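Local coordinates for protein acetylene hydratase Ahy (Pelobacter acetylenicus, PDB 2E7Z) that catalyses the non-redox hydration of acetylene to acetaldehyde, using a tungsten-bis(molybdopterin guanine dinucleotide) cofactor and one [4Fe-4S] cluster, at residues A[1-7]-A[476-481]; A[49-53]-A[458-462]; A[111-116]-A[462-468]. All coordinates share one frame; numbering follows the deposited sequence.

Contact 1. Residues A[1-7]-A[476-481]; sequences KKHVVCQ and NTSQQV. With SF4 (iron/sulfur cluster), chain D.
His3 and Gln479 meet ring against amide, stacked with their planes 19° apart, where segment 476-481 crosses strand 2-5, closest at Val4 and Ser478. That strand is an outermost one of a small three-stranded antiparallel sheet, and it runs straight into Cys6, a ligand of the [4Fe-4S] cluster. Gln479 CG sits over the imidazole face, displaced toward its rim, a CH-pi contact of 3.9 Å to the ring centroid. Beyond CG the amide reaches back to the strand: OE1 accepts His3 N on a lone pair, in the carbonyl plane, at 3.0 Å. Gln479 N returns a bond of 2.9 Å to His3 O. A glutamine suits this place because its methylene covers the ring while its amide accepts; its NE2 turns to Gln532. With CG between backbone N and carbonyl carbon (chi1 64°), the His3 ring is turned toward Gln479. ND1 makes a long, weak hydrogen bond to Thr477 O, and NE2 bonds to Gln532 O. Farther along, Val4 CG2 and Val481 CG2 press together tightly at 3.4 Å. The small Ser478 lets the backbones come near: its OG accepts Val5 N at 2.8 Å and donates to a water that Gln7 NE2 also reaches, 3.0 Å away.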
loop_
_atom_site.group_PDB
_atom_site.type_symbol
_atom_site.label_atom_id
_atom_site.label_comp_id
_atom_site.label_asym_id
_atom_site.label_seq_id
_atom_site.Cartn_x
_atom_site.Cartn_y
_atom_site.Cartn_z
ATOM N N LYS A 1 -28.510 -9.323 12.763
ATOM C CA LYS A 1 -27.557 -9.204 11.604
ATOM C C LYS A 1 -27.009 -7.783 11.440
ATOM O O LYS A 1 -27.755 -6.797 11.467
ATOM C CB LYS A 1 -28.208 -9.640 10.290
ATOM C CG LYS A 1 -28.485 -11.139 10.180
ATOM C CD LYS A 1 -28.201 -11.679 8.772
ATOM C CE LYS A 1 -29.093 -11.035 7.706
ATOM N NZ LYS A 1 -29.181 -11.864 6.464
ATOM N N LYS A 2 -25.698 -7.688 11.262
ATOM C CA LYS A 2 -25.035 -6.401 11.088
ATOM C C LYS A 2 -24.412 -6.331 9.695
ATOM O O LYS A 2 -24.012 -7.378 9.159
ATOM C CB LYS A 2 -23.932 -6.261 12.142
ATOM C CG LYS A 2 -24.434 -6.274 13.604
ATOM C CD LYS A 2 -25.094 -4.949 13.999
ATOM C CE LYS A 2 -26.010 -5.049 15.226
ATOM N NZ LYS A 2 -25.442 -5.877 16.304
ATOM N N HIS A 3 -24.327 -5.130 9.116
ATOM C CA HIS A 3 -23.452 -4.916 7.944
ATOM C C HIS A 3 -22.111 -4.397 8.467
ATOM O O HIS A 3 -22.061 -3.512 9.338
ATOM C CB HIS A 3 -24.072 -4.008 6.862
ATOM C CG HIS A 3 -24.341 -2.597 7.290
ATOM N ND1 HIS A 3 -23.440 -1.566 7.111
ATOM C CD2 HIS A 3 -25.445 -2.037 7.843
ATOM C CE1 HIS A 3 -23.966 -0.437 7.557
ATOM N NE2 HIS A 3 -25.178 -0.697 8.012
ATOM N N VAL A 4 -21.023 -4.989 7.966
ATOM C CA VAL A 4 -19.687 -4.712 8.503
ATOM C C VAL A 4 -18.735 -4.559 7.327
ATOM O O VAL A 4 -18.796 -5.360 6.381
ATOM C CB VAL A 4 -19.215 -5.856 9.463
ATOM C CG1 VAL A 4 -17.981 -5.437 10.235
ATOM C CG2 VAL A 4 -20.340 -6.244 10.426
ATOM N N VAL A 5 -17.871 -3.542 7.380
ATOM C CA VAL A 5 -16.788 -3.462 6.409
ATOM C C VAL A 5 -15.692 -4.482 6.806
ATOM O O VAL A 5 -15.098 -4.379 7.892
ATOM C CB VAL A 5 -16.216 -2.032 6.329
ATOM C CG1 VAL A 5 -14.976 -2.032 5.443
ATOM C CG2 VAL A 5 -17.290 -1.051 5.821
ATOM N N CYS A 6 -15.443 -5.480 5.961
ATOM C CA CYS A 6 -14.420 -6.433 6.292
ATOM C C CYS A 6 -13.068 -5.734 6.183
ATOM O O CYS A 6 -12.779 -5.102 5.161
ATOM C CB CYS A 6 -14.504 -7.589 5.315
ATOM S SG CYS A 6 -13.181 -8.787 5.553
ATOM N N GLN A 7 -12.262 -5.840 7.241
ATOM C CA GLN A 7 -10.912 -5.271 7.226
ATOM C C GLN A 7 -9.876 -6.381 7.341
ATOM O O GLN A 7 -8.757 -6.159 7.821
ATOM C CB GLN A 7 -10.774 -4.225 8.332
ATOM C CG GLN A 7 -11.699 -3.017 8.066
ATOM C CD GLN A 7 -12.327 -2.424 9.321
ATOM O OE1 GLN A 7 -11.633 -1.839 10.170
ATOM N NE2 GLN A 7 -13.653 -2.508 9.415
ATOM N N ASN A 476 -18.389 3.582 2.973
ATOM C CA ASN A 476 -19.294 2.558 3.515
ATOM C C ASN A 476 -19.279 2.563 5.035
ATOM O O ASN A 476 -18.220 2.603 5.649
ATOM C CB ASN A 476 -18.897 1.161 3.017
ATOM C CG ASN A 476 -19.122 0.987 1.522
ATOM O OD1 ASN A 476 -18.289 0.422 0.810
ATOM N ND2 ASN A 476 -20.226 1.509 1.037
ATOM N N THR A 477 -20.456 2.510 5.640
ATOM C CA THR A 477 -20.529 2.353 7.090
ATOM C C THR A 477 -20.255 0.908 7.521
ATOM O O THR A 477 -20.586 -0.036 6.805
ATOM C CB THR A 477 -21.909 2.804 7.603
ATOM O OG1 THR A 477 -22.921 2.051 6.909
ATOM C CG2 THR A 477 -22.115 4.290 7.344
ATOM N N SER A 478 -19.649 0.775 8.697
ATOM C CA SER A 478 -19.395 -0.506 9.317
ATOM C C SER A 478 -19.972 -0.523 10.719
ATOM O O SER A 478 -19.600 0.294 11.553
ATOM C CB SER A 478 -17.897 -0.759 9.386
ATOM O OG SER A 478 -17.683 -2.105 9.744
ATOM N N GLN A 479 -20.873 -1.461 10.988
ATOM C CA GLN A 479 -21.425 -1.597 12.328
ATOM C C GLN A 479 -20.521 -2.411 13.213
ATOM O O GLN A 479 -19.854 -3.354 12.735
ATOM C CB GLN A 479 -22.807 -2.234 12.240
ATOM C CG GLN A 479 -23.808 -1.419 11.425
ATOM C CD GLN A 479 -25.182 -2.020 11.523
ATOM O OE1 GLN A 479 -25.440 -3.098 10.996
ATOM N NE2 GLN A 479 -26.049 -1.361 12.268
ATOM N N GLN A 480 -20.532 -2.068 14.504
ATOM C CA GLN A 480 -19.856 -2.858 15.522
ATOM C C GLN A 480 -20.632 -4.146 15.823
ATOM O O GLN A 480 -21.817 -4.078 16.165
ATOM C CB GLN A 480 -19.747 -2.045 16.786
ATOM C CG GLN A 480 -18.926 -2.695 17.861
ATOM C CD GLN A 480 -18.685 -1.804 19.053
ATOM O OE1 GLN A 480 -19.121 -0.645 19.083
ATOM N NE2 GLN A 480 -17.963 -2.319 20.027
ATOM N N VAL A 481 -19.974 -5.302 15.748
ATOM C CA VAL A 481 -20.668 -6.559 16.027
ATOM C C VAL A 481 -20.662 -6.899 17.519
ATOM O O VAL A 481 -21.707 -7.232 18.110
ATOM C CB VAL A 481 -20.124 -7.718 15.160
ATOM C CG1 VAL A 481 -20.960 -8.970 15.394
ATOM C CG2 VAL A 481 -20.168 -7.337 13.687
HETATM FE FE1 SF4 D . -11.878 -11.060 1.542
HETATM FE FE2 SF4 D . -12.485 -9.210 3.397
HETATM FE FE3 SF4 D . -13.080 -8.770 0.792
HETATM FE FE4 SF4 D . -10.533 -8.697 1.622
HETATM S S1 SF4 D . -12.141 -7.247 2.259
HETATM S S2 SF4 D . -11.328 -9.748 -0.293
HETATM S S3 SF4 D . -10.519 -10.319 3.273
HETATM S S4 SF4 D . -13.973 -10.437 2.120
HETATM O O HOH W 1 -15.742 -2.491 11.581
#

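Contact 2. Residues A[49-53]-A[458-462]; sequences ADTIR and HWLER. With MGD (2-amino-5,6-dimercapto-7-methyl-3,7,8a,9-tetrahydro-8-oxa-1,3,9,10-tetraaza-anthracen-4-one guanosine dinucleotide), chain E.
Arg53 lays its CB almost exactly over the centre of the His458 imidazole, 3.7 Å from the centroid and 4° off the ring normal, a CH-pi contact that forms the tight part of this interface. His458 extends its ring toward the helix with CG anti to the backbone N (chi1 178°), and ND1 accepts Leu460 N, which restrains the ring's rotation and probably puts the imidazole proton on NE2. Beside it, Ala49 brings its CB to within 3.4 Å of Trp459 CZ2; a methyl group suits this spot because the helix backbone can then come close to the indole, whose NE1 bonds to Ser8 OG. The short helix 49-53 thus closes over the loop that leads to Arg462, which binds the guanine O6 of the cofactor, while Trp459 packs on Cys6 of the iron-sulfur site. Toward the partly exposed Asp50 and Arg53 the packing slackens, with Asp50 OD1 4.1 Å from Leu460 CD1, and a salt-bridge network of Asp50, Arg53 and Glu461 takes over. A bend at chi3 (88°) turns the Arg53 guanidinium between the two acids. NE meets Asp50 OD1 at 2.9 Å within the helix, and NH1 meets the anti lone pair of Glu461 OE2 at 2.8 Å across the contact. The guanidinium and the Glu461 carboxylate are steeply inclined, so a single N-H makes this bridge. Glu461 OE2 has a second salt bridge, to Arg58 NH1. Replacing Arg53 by alanine would probably leave Asp50 OD1 without its cation and take from Glu461 OE2 one of its two arginine partners. Asp50 OD2 accepts Ile25 N, tying the helix to strand 25-29.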
loop_
_atom_site.group_PDB
_atom_site.type_symbol
_atom_site.label_atom_id
_atom_site.label_comp_id
_atom_site.label_asym_id
_atom_site.label_seq_id
_atom_site.Cartn_x
_atom_site.Cartn_y
_atom_site.Cartn_z
ATOM N N ALA A 49 -12.615 -14.994 9.867
ATOM C CA ALA A 49 -12.054 -13.917 10.666
ATOM C C ALA A 49 -12.216 -14.080 12.170
ATOM O O ALA A 49 -11.367 -13.638 12.953
ATOM C CB ALA A 49 -12.606 -12.557 10.195
ATOM N N ASP A 50 -13.308 -14.724 12.587
ATOM C CA ASP A 50 -13.523 -14.903 14.022
ATOM C C ASP A 50 -12.493 -15.842 14.636
ATOM O O ASP A 50 -12.220 -15.731 15.819
ATOM C CB ASP A 50 -14.956 -15.336 14.358
ATOM C CG ASP A 50 -15.377 -14.927 15.775
ATOM O OD1 ASP A 50 -14.998 -13.802 16.184
ATOM O OD2 ASP A 50 -16.053 -15.743 16.474
ATOM N N THR A 51 -11.877 -16.704 13.823
ATOM C CA THR A 51 -10.801 -17.573 14.350
ATOM C C THR A 51 -9.555 -16.758 14.719
ATOM O O THR A 51 -8.729 -17.191 15.530
ATOM C CB THR A 51 -10.367 -18.690 13.380
ATOM O OG1 THR A 51 -9.650 -18.107 12.286
ATOM C CG2 THR A 51 -11.573 -19.486 12.862
ATOM N N ILE A 52 -9.440 -15.576 14.106
ATOM C CA ILE A 52 -8.388 -14.621 14.444
ATOM C C ILE A 52 -8.823 -13.741 15.613
ATOM O O ILE A 52 -8.070 -13.575 16.584
ATOM C CB ILE A 52 -8.046 -13.758 13.235
ATOM C CG1 ILE A 52 -7.655 -14.639 12.028
ATOM C CG2 ILE A 52 -6.895 -12.787 13.581
ATOM C CD1 ILE A 52 -6.465 -15.589 12.236
ATOM N N ARG A 53 -10.045 -13.185 15.533
ATOM C CA ARG A 53 -10.548 -12.388 16.649
ATOM C C ARG A 53 -10.490 -13.147 17.992
ATOM O O ARG A 53 -10.220 -12.551 19.045
ATOM C CB ARG A 53 -11.974 -11.896 16.382
ATOM C CG ARG A 53 -12.461 -10.925 17.434
ATOM C CD ARG A 53 -13.970 -10.783 17.402
ATOM N NE ARG A 53 -14.661 -11.772 18.236
ATOM C CZ ARG A 53 -14.847 -11.641 19.549
ATOM N NH1 ARG A 53 -14.375 -10.586 20.209
ATOM N NH2 ARG A 53 -15.552 -12.569 20.197
ATOM N N HIS A 458 -10.363 -5.412 16.936
ATOM C CA HIS A 458 -10.479 -6.120 15.684
ATOM C C HIS A 458 -11.686 -5.559 14.907
ATOM O O HIS A 458 -12.597 -4.929 15.478
ATOM C CB HIS A 458 -10.650 -7.617 16.042
ATOM C CG HIS A 458 -10.827 -8.525 14.870
ATOM N ND1 HIS A 458 -12.040 -8.706 14.237
ATOM C CD2 HIS A 458 -9.932 -9.305 14.211
ATOM C CE1 HIS A 458 -11.883 -9.565 13.242
ATOM N NE2 HIS A 458 -10.614 -9.943 13.203
ATOM N N TRP A 459 -11.698 -5.756 13.596
ATOM C CA TRP A 459 -12.769 -5.187 12.777
ATOM C C TRP A 459 -14.189 -5.664 13.119
ATOM O O TRP A 459 -15.151 -5.007 12.747
ATOM C CB TRP A 459 -12.462 -5.337 11.277
ATOM C CG TRP A 459 -12.434 -6.717 10.698
ATOM C CD1 TRP A 459 -11.326 -7.487 10.476
ATOM C CD2 TRP A 459 -13.545 -7.435 10.133
ATOM N NE1 TRP A 459 -11.700 -8.680 9.853
ATOM C CE2 TRP A 459 -13.051 -8.655 9.627
ATOM C CE3 TRP A 459 -14.915 -7.160 10.007
ATOM C CZ2 TRP A 459 -13.884 -9.594 9.004
ATOM C CZ3 TRP A 459 -15.724 -8.082 9.377
ATOM C CH2 TRP A 459 -15.209 -9.281 8.892
ATOM N N LEU A 460 -14.325 -6.803 13.793
ATOM C CA LEU A 460 -15.647 -7.279 14.230
ATOM C C LEU A 460 -16.039 -6.632 15.571
ATOM O O LEU A 460 -17.088 -6.959 16.138
ATOM C CB LEU A 460 -15.663 -8.830 14.333
ATOM C CG LEU A 460 -15.685 -9.537 12.975
ATOM C CD1 LEU A 460 -15.369 -11.042 13.189
ATOM C CD2 LEU A 460 -17.042 -9.367 12.295
ATOM N N GLU A 461 -15.186 -5.729 16.077
ATOM C CA GLU A 461 -15.368 -5.142 17.399
ATOM C C GLU A 461 -15.468 -3.624 17.370
ATOM O O GLU A 461 -15.316 -2.964 18.419
ATOM C CB GLU A 461 -14.204 -5.524 18.317
ATOM C CG GLU A 461 -13.974 -7.037 18.455
ATOM C CD GLU A 461 -12.668 -7.379 19.163
ATOM O OE1 GLU A 461 -11.737 -6.525 19.200
ATOM O OE2 GLU A 461 -12.584 -8.512 19.684
ATOM N N ARG A 462 -15.717 -3.042 16.197
ATOM C CA ARG A 462 -15.675 -1.588 16.105
ATOM C C ARG A 462 -16.579 -1.013 15.028
ATOM O O ARG A 462 -16.727 -1.604 13.955
ATOM C CB ARG A 462 -14.227 -1.130 15.859
ATOM C CG ARG A 462 -13.619 -1.602 14.507
ATOM C CD ARG A 462 -12.131 -1.322 14.492
ATOM N NE ARG A 462 -11.485 -1.783 13.264
ATOM C CZ ARG A 462 -10.289 -2.381 13.235
ATOM N NH1 ARG A 462 -9.763 -2.755 12.077
ATOM N NH2 ARG A 462 -9.600 -2.572 14.362
HETATM P PB MGD E . 1.854 -6.146 7.653
HETATM O O1B MGD E . 3.281 -5.712 7.426
HETATM O O2B MGD E . 1.496 -7.585 7.587
HETATM O O3B MGD E . 0.854 -5.411 6.637
HETATM O O3A MGD E . 1.453 -3.536 5.076
HETATM P PA MGD E . 0.546 -3.856 6.372
HETATM O O1A MGD E . -0.918 -3.804 6.056
HETATM O O2A MGD E . 1.107 -3.003 7.469
HETATM O "O5'" MGD E . 1.447 -5.563 9.100
HETATM C "C5'" MGD E . 0.075 -5.437 9.432
HETATM C "C4'" MGD E . -0.020 -5.647 10.930
HETATM O "O4'" MGD E . -1.331 -5.224 11.335
HETATM C "C3'" MGD E . 0.039 -7.112 11.350
HETATM O "O3'" MGD E . 1.100 -7.278 12.307
HETATM C "C2'" MGD E . -1.339 -7.450 11.956
HETATM O "O2'" MGD E . -1.344 -8.375 13.061
HETATM C "C1'" MGD E . -1.796 -6.086 12.399
HETATM N N9 MGD E . -3.250 -5.862 12.438
HETATM C C8 MGD E . -4.181 -6.310 11.559
HETATM N N7 MGD E . -5.395 -5.820 11.859
HETATM C C5 MGD E . -5.227 -4.984 12.907
HETATM C C6 MGD E . -6.073 -4.132 13.726
HETATM O O6 MGD E . -7.298 -4.031 13.506
HETATM N N1 MGD E . -5.455 -3.436 14.695
HETATM C C2 MGD E . -4.170 -3.542 15.018
HETATM N N2 MGD E . -3.675 -2.774 16.031
HETATM N N3 MGD E . -3.339 -4.308 14.317
HETATM C C4 MGD E . -3.825 -5.017 13.278
HETATM C C10 MGD E . 0.900 -3.821 3.791
HETATM C C11 MGD E . 1.768 -3.106 2.777
HETATM O O11 MGD E . 3.032 -3.765 2.820
HETATM C C12 MGD E . 1.151 -3.205 1.403
HETATM S S12 MGD E . -0.474 -2.708 1.208
HETATM C C13 MGD E . 1.875 -3.616 0.349
HETATM S S13 MGD E . 1.183 -3.861 -1.187
HETATM C C14 MGD E . 3.341 -3.914 0.436
HETATM N N15 MGD E . 3.621 -5.335 0.309
HETATM C C16 MGD E . 4.933 -5.658 0.497
HETATM C C17 MGD E . 5.617 -6.770 -0.177
HETATM O O17 MGD E . 5.002 -7.490 -0.996
HETATM N N18 MGD E . 6.918 -6.973 0.110
HETATM C C19 MGD E . 7.618 -6.204 0.983
HETATM N N19 MGD E . 8.918 -6.463 1.234
HETATM N N20 MGD E . 7.045 -5.193 1.648
HETATM C C21 MGD E . 5.760 -4.881 1.438
HETATM N N22 MGD E . 5.217 -3.848 2.087
HETATM C C23 MGD E . 3.893 -3.362 1.760
#

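Contact 3. Residues A[111-116]-A[462-468]; sequences NQQSEY and RPVVQPN. With MGD (2-amino-5,6-dimercapto-7-methyl-3,7,8a,9-tetrahydro-8-oxa-1,3,9,10-tetraaza-anthracen-4-one guanosine dinucleotide), chain E.
Tyr116 OH is gripped twice: it accepts Val465 N at 3.0 Å and donates to a water 2.7 Å away. That water in turn donates to Gln113 O and Pro463 O, so one molecule joins both loops. A tyrosine suits the place, being long enough to carry a hydroxyl to the opposite backbone. Next to it Gln113 and Gln466 lie with their amides nearly coplanar, and Gln466 NE2 reaches a lone pair of Gln113 OE1 at 2.9 Å, almost straight at 173°. The other end of the Gln113 amide, NE2, is taken by Asn12 OD1 and Ile110 O. Arg462 extends from CG to NE, which carries its guanidinium to the backbone of Asn111 and Gln112. Gln112 O sits over one face, 3.2 Å above the plane, and Asn111 O receives a weak bond from NH1. Gln7 OE1 accepts from NH1, and Asp457 OD1 forms a salt bridge with NH2. With its plane thus fixed, the guanidinium presents an edge to the cofactor, where NH1 and NH2 share the guanine O6 at 3.1 and 2.9 Å. Asn111 ND2 meanwhile donates to phosphate oxygen O1A at 2.9 Å. Loops gathered round the guanine and the pyrophosphate form part of the dinucleotide pocket of this molybdopterin oxidoreductase family member.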
loop_
_atom_site.group_PDB
_atom_site.type_symbol
_atom_site.label_atom_id
_atom_site.label_comp_id
_atom_site.label_asym_id
_atom_site.label_seq_id
_atom_site.Cartn_x
_atom_site.Cartn_y
_atom_site.Cartn_z
ATOM N N ASN A 111 -5.769 -0.721 8.151
ATOM C CA ASN A 111 -6.012 -1.884 8.978
ATOM C C ASN A 111 -6.792 -1.592 10.255
ATOM O O ASN A 111 -7.179 -2.524 10.957
ATOM C CB ASN A 111 -4.700 -2.599 9.365
ATOM C CG ASN A 111 -3.988 -3.235 8.183
ATOM O OD1 ASN A 111 -4.580 -3.458 7.129
ATOM N ND2 ASN A 111 -2.706 -3.500 8.357
ATOM N N GLN A 112 -6.947 -0.308 10.578
ATOM C CA GLN A 112 -7.477 0.127 11.871
ATOM C C GLN A 112 -8.719 0.983 11.737
ATOM O O GLN A 112 -9.686 0.822 12.467
ATOM C CB GLN A 112 -6.400 0.923 12.600
ATOM C CG GLN A 112 -5.156 0.087 12.905
ATOM C CD GLN A 112 -4.060 0.963 13.418
ATOM O OE1 GLN A 112 -3.906 1.133 14.624
ATOM N NE2 GLN A 112 -3.303 1.557 12.503
ATOM N N GLN A 113 -8.635 1.972 10.844
ATOM C CA GLN A 113 -9.792 2.812 10.466
ATOM C C GLN A 113 -10.459 3.354 11.727
ATOM O O GLN A 113 -11.699 3.270 11.878
ATOM C CB GLN A 113 -10.744 2.039 9.562
ATOM C CG GLN A 113 -10.005 1.647 8.320
ATOM C CD GLN A 113 -10.895 1.325 7.132
ATOM O OE1 GLN A 113 -11.867 2.043 6.824
ATOM N NE2 GLN A 113 -10.535 0.275 6.425
ATOM N N SER A 114 -9.625 3.967 12.586
ATOM C CA SER A 114 -10.068 4.380 13.901
ATOM C C SER A 114 -9.549 5.723 14.387
ATOM O O SER A 114 -10.022 6.177 15.415
ATOM C CB SER A 114 -9.689 3.320 14.945
ATOM O OG SER A 114 -10.470 2.153 14.742
ATOM N N GLU A 115 -8.625 6.384 13.669
ATOM C CA GLU A 115 -8.056 7.607 14.246
ATOM C C GLU A 115 -8.472 8.898 13.540
ATOM O O GLU A 115 -8.372 9.955 14.151
ATOM C CB GLU A 115 -6.539 7.516 14.456
ATOM C CG GLU A 115 -5.663 7.099 13.266
ATOM C CD GLU A 115 -5.328 8.190 12.259
ATOM O OE1 GLU A 115 -5.441 9.420 12.541
ATOM O OE2 GLU A 115 -4.880 7.817 11.140
ATOM N N TYR A 116 -8.935 8.838 12.287
ATOM C CA TYR A 116 -9.639 9.958 11.658
ATOM C C TYR A 116 -8.783 11.223 11.562
ATOM O O TYR A 116 -9.314 12.329 11.484
ATOM C CB TYR A 116 -10.969 10.251 12.356
ATOM C CG TYR A 116 -11.911 9.072 12.324
ATOM C CD1 TYR A 116 -12.687 8.821 11.205
ATOM C CD2 TYR A 116 -11.966 8.168 13.389
ATOM C CE1 TYR A 116 -13.543 7.724 11.148
ATOM C CE2 TYR A 116 -12.801 7.039 13.344
ATOM C CZ TYR A 116 -13.576 6.827 12.199
ATOM O OH TYR A 116 -14.409 5.740 12.100
ATOM N N ARG A 462 -15.717 -3.042 16.197
ATOM C CA ARG A 462 -15.675 -1.588 16.105
ATOM C C ARG A 462 -16.579 -1.013 15.028
ATOM O O ARG A 462 -16.727 -1.604 13.955
ATOM C CB ARG A 462 -14.227 -1.130 15.859
ATOM C CG ARG A 462 -13.619 -1.602 14.507
ATOM C CD ARG A 462 -12.131 -1.322 14.492
ATOM N NE ARG A 462 -11.485 -1.783 13.264
ATOM C CZ ARG A 462 -10.289 -2.381 13.235
ATOM N NH1 ARG A 462 -9.763 -2.755 12.077
ATOM N NH2 ARG A 462 -9.600 -2.572 14.362
ATOM N N PRO A 463 -17.129 0.179 15.285
ATOM C CA PRO A 463 -17.802 0.905 14.207
ATOM C C PRO A 463 -16.746 1.603 13.346
ATOM O O PRO A 463 -15.658 1.908 13.849
ATOM C CB PRO A 463 -18.601 1.953 14.959
ATOM C CG PRO A 463 -17.742 2.284 16.148
ATOM C CD PRO A 463 -17.085 0.966 16.538
ATOM N N VAL A 464 -17.066 1.867 12.093
ATOM C CA VAL A 464 -16.194 2.671 11.226
ATOM C C VAL A 464 -17.025 3.558 10.317
ATOM O O VAL A 464 -17.995 3.101 9.713
ATOM C CB VAL A 464 -15.291 1.773 10.314
ATOM C CG1 VAL A 464 -14.397 2.643 9.417
ATOM C CG2 VAL A 464 -14.424 0.839 11.130
ATOM N N VAL A 465 -16.632 4.827 10.241
ATOM C CA VAL A 465 -17.071 5.691 9.157
ATOM C C VAL A 465 -15.931 5.783 8.155
ATOM O O VAL A 465 -14.797 6.083 8.520
ATOM C CB VAL A 465 -17.425 7.111 9.684
ATOM C CG1 VAL A 465 -17.560 8.140 8.539
ATOM C CG2 VAL A 465 -18.707 7.060 10.506
ATOM N N GLN A 466 -16.254 5.535 6.889
ATOM C CA GLN A 466 -15.277 5.674 5.800
ATOM C C GLN A 466 -15.535 6.977 5.048
ATOM O O GLN A 466 -16.587 7.590 5.219
ATOM C CB GLN A 466 -15.426 4.500 4.837
ATOM C CG GLN A 466 -15.007 3.197 5.498
ATOM C CD GLN A 466 -14.819 2.061 4.516
ATOM O OE1 GLN A 466 -15.630 1.888 3.617
ATOM N NE2 GLN A 466 -13.746 1.271 4.695
ATOM N N PRO A 467 -14.606 7.390 4.163
ATOM C CA PRO A 467 -13.357 6.699 3.808
ATOM C C PRO A 467 -12.175 7.036 4.715
ATOM O O PRO A 467 -12.070 8.167 5.198
ATOM C CB PRO A 467 -13.083 7.214 2.391
ATOM C CG PRO A 467 -13.624 8.650 2.412
ATOM C CD PRO A 467 -14.857 8.578 3.320
ATOM N N ASN A 468 -11.303 6.050 4.941
ATOM C CA ASN A 468 -10.093 6.274 5.722
ATOM C C ASN A 468 -8.796 6.357 4.945
ATOM O O ASN A 468 -7.711 6.489 5.521
ATOM C CB ASN A 468 -10.065 5.266 6.835
ATOM C CG ASN A 468 -11.201 5.528 7.810
ATOM O OD1 ASN A 468 -12.159 4.750 7.918
ATOM N ND2 ASN A 468 -11.147 6.692 8.450
HETATM P PB MGD E . 1.854 -6.146 7.653
HETATM O O1B MGD E . 3.281 -5.712 7.426
HETATM O O2B MGD E . 1.496 -7.585 7.587
HETATM O O3B MGD E . 0.854 -5.411 6.637
HETATM O O3A MGD E . 1.453 -3.536 5.076
HETATM P PA MGD E . 0.546 -3.856 6.372
HETATM O O1A MGD E . -0.918 -3.804 6.056
HETATM O O2A MGD E . 1.107 -3.003 7.469
HETATM O "O5'" MGD E . 1.447 -5.563 9.100
HETATM C "C5'" MGD E . 0.075 -5.437 9.432
HETATM C "C4'" MGD E . -0.020 -5.647 10.930
HETATM O "O4'" MGD E . -1.331 -5.224 11.335
HETATM C "C3'" MGD E . 0.039 -7.112 11.350
HETATM O "O3'" MGD E . 1.100 -7.278 12.307
HETATM C "C2'" MGD E . -1.339 -7.450 11.956
HETATM O "O2'" MGD E . -1.344 -8.375 13.061
HETATM C "C1'" MGD E . -1.796 -6.086 12.399
HETATM N N9 MGD E . -3.250 -5.862 12.438
HETATM C C8 MGD E . -4.181 -6.310 11.559
HETATM N N7 MGD E . -5.395 -5.820 11.859
HETATM C C5 MGD E . -5.227 -4.984 12.907
HETATM C C6 MGD E . -6.073 -4.132 13.726
HETATM O O6 MGD E . -7.298 -4.031 13.506
HETATM N N1 MGD E . -5.455 -3.436 14.695
HETATM C C2 MGD E . -4.170 -3.542 15.018
HETATM N N2 MGD E . -3.675 -2.774 16.031
HETATM N N3 MGD E . -3.339 -4.308 14.317
HETATM C C4 MGD E . -3.825 -5.017 13.278
HETATM C C10 MGD E . 0.900 -3.821 3.791
HETATM C C11 MGD E . 1.768 -3.106 2.777
HETATM O O11 MGD E . 3.032 -3.765 2.820
HETATM C C12 MGD E . 1.151 -3.205 1.403
HETATM S S12 MGD E . -0.474 -2.708 1.208
HETATM C C13 MGD E . 1.875 -3.616 0.349
HETATM S S13 MGD E . 1.183 -3.861 -1.187
HETATM C C14 MGD E . 3.341 -3.914 0.436
HETATM N N15 MGD E . 3.621 -5.335 0.309
HETATM C C16 MGD E . 4.933 -5.658 0.497
HETATM C C17 MGD E . 5.617 -6.770 -0.177
HETATM O O17 MGD E . 5.002 -7.490 -0.996
HETATM N N18 MGD E . 6.918 -6.973 0.110
HETATM C C19 MGD E . 7.618 -6.204 0.983
HETATM N N19 MGD E . 8.918 -6.463 1.234
HETATM N N20 MGD E . 7.045 -5.193 1.648
HETATM C C21 MGD E . 5.760 -4.881 1.438
HETATM N N22 MGD E . 5.217 -3.848 2.087
HETATM C C23 MGD E . 3.893 -3.362 1.760
HETATM O O HOH W 2 -13.702 3.727 13.734
#

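Contact 3 is wholly buried and nearest the centre of the chain, contact 2 is mostly buried with a partly exposed charged edge, and contact 1 runs from the cluster out to exposed Lys1. Their chemistry follows: amides, a bridging water and a guanidinium turned to the cofactor in contact 3, a salt-bridge network in contact 2, strand-edge hydrogen bonds and valine packing in contact 1. Residues 458-468 form one continuous loop that serves both contacts 2 and 3, with Arg462 common to them. Contact 1 joins this loop through Gln7 OE1 to Arg462 NH1 and through Ser478 N to Val464 O, so the cluster-bearing strand and the guanine site are joined directly by hydrogen bonds.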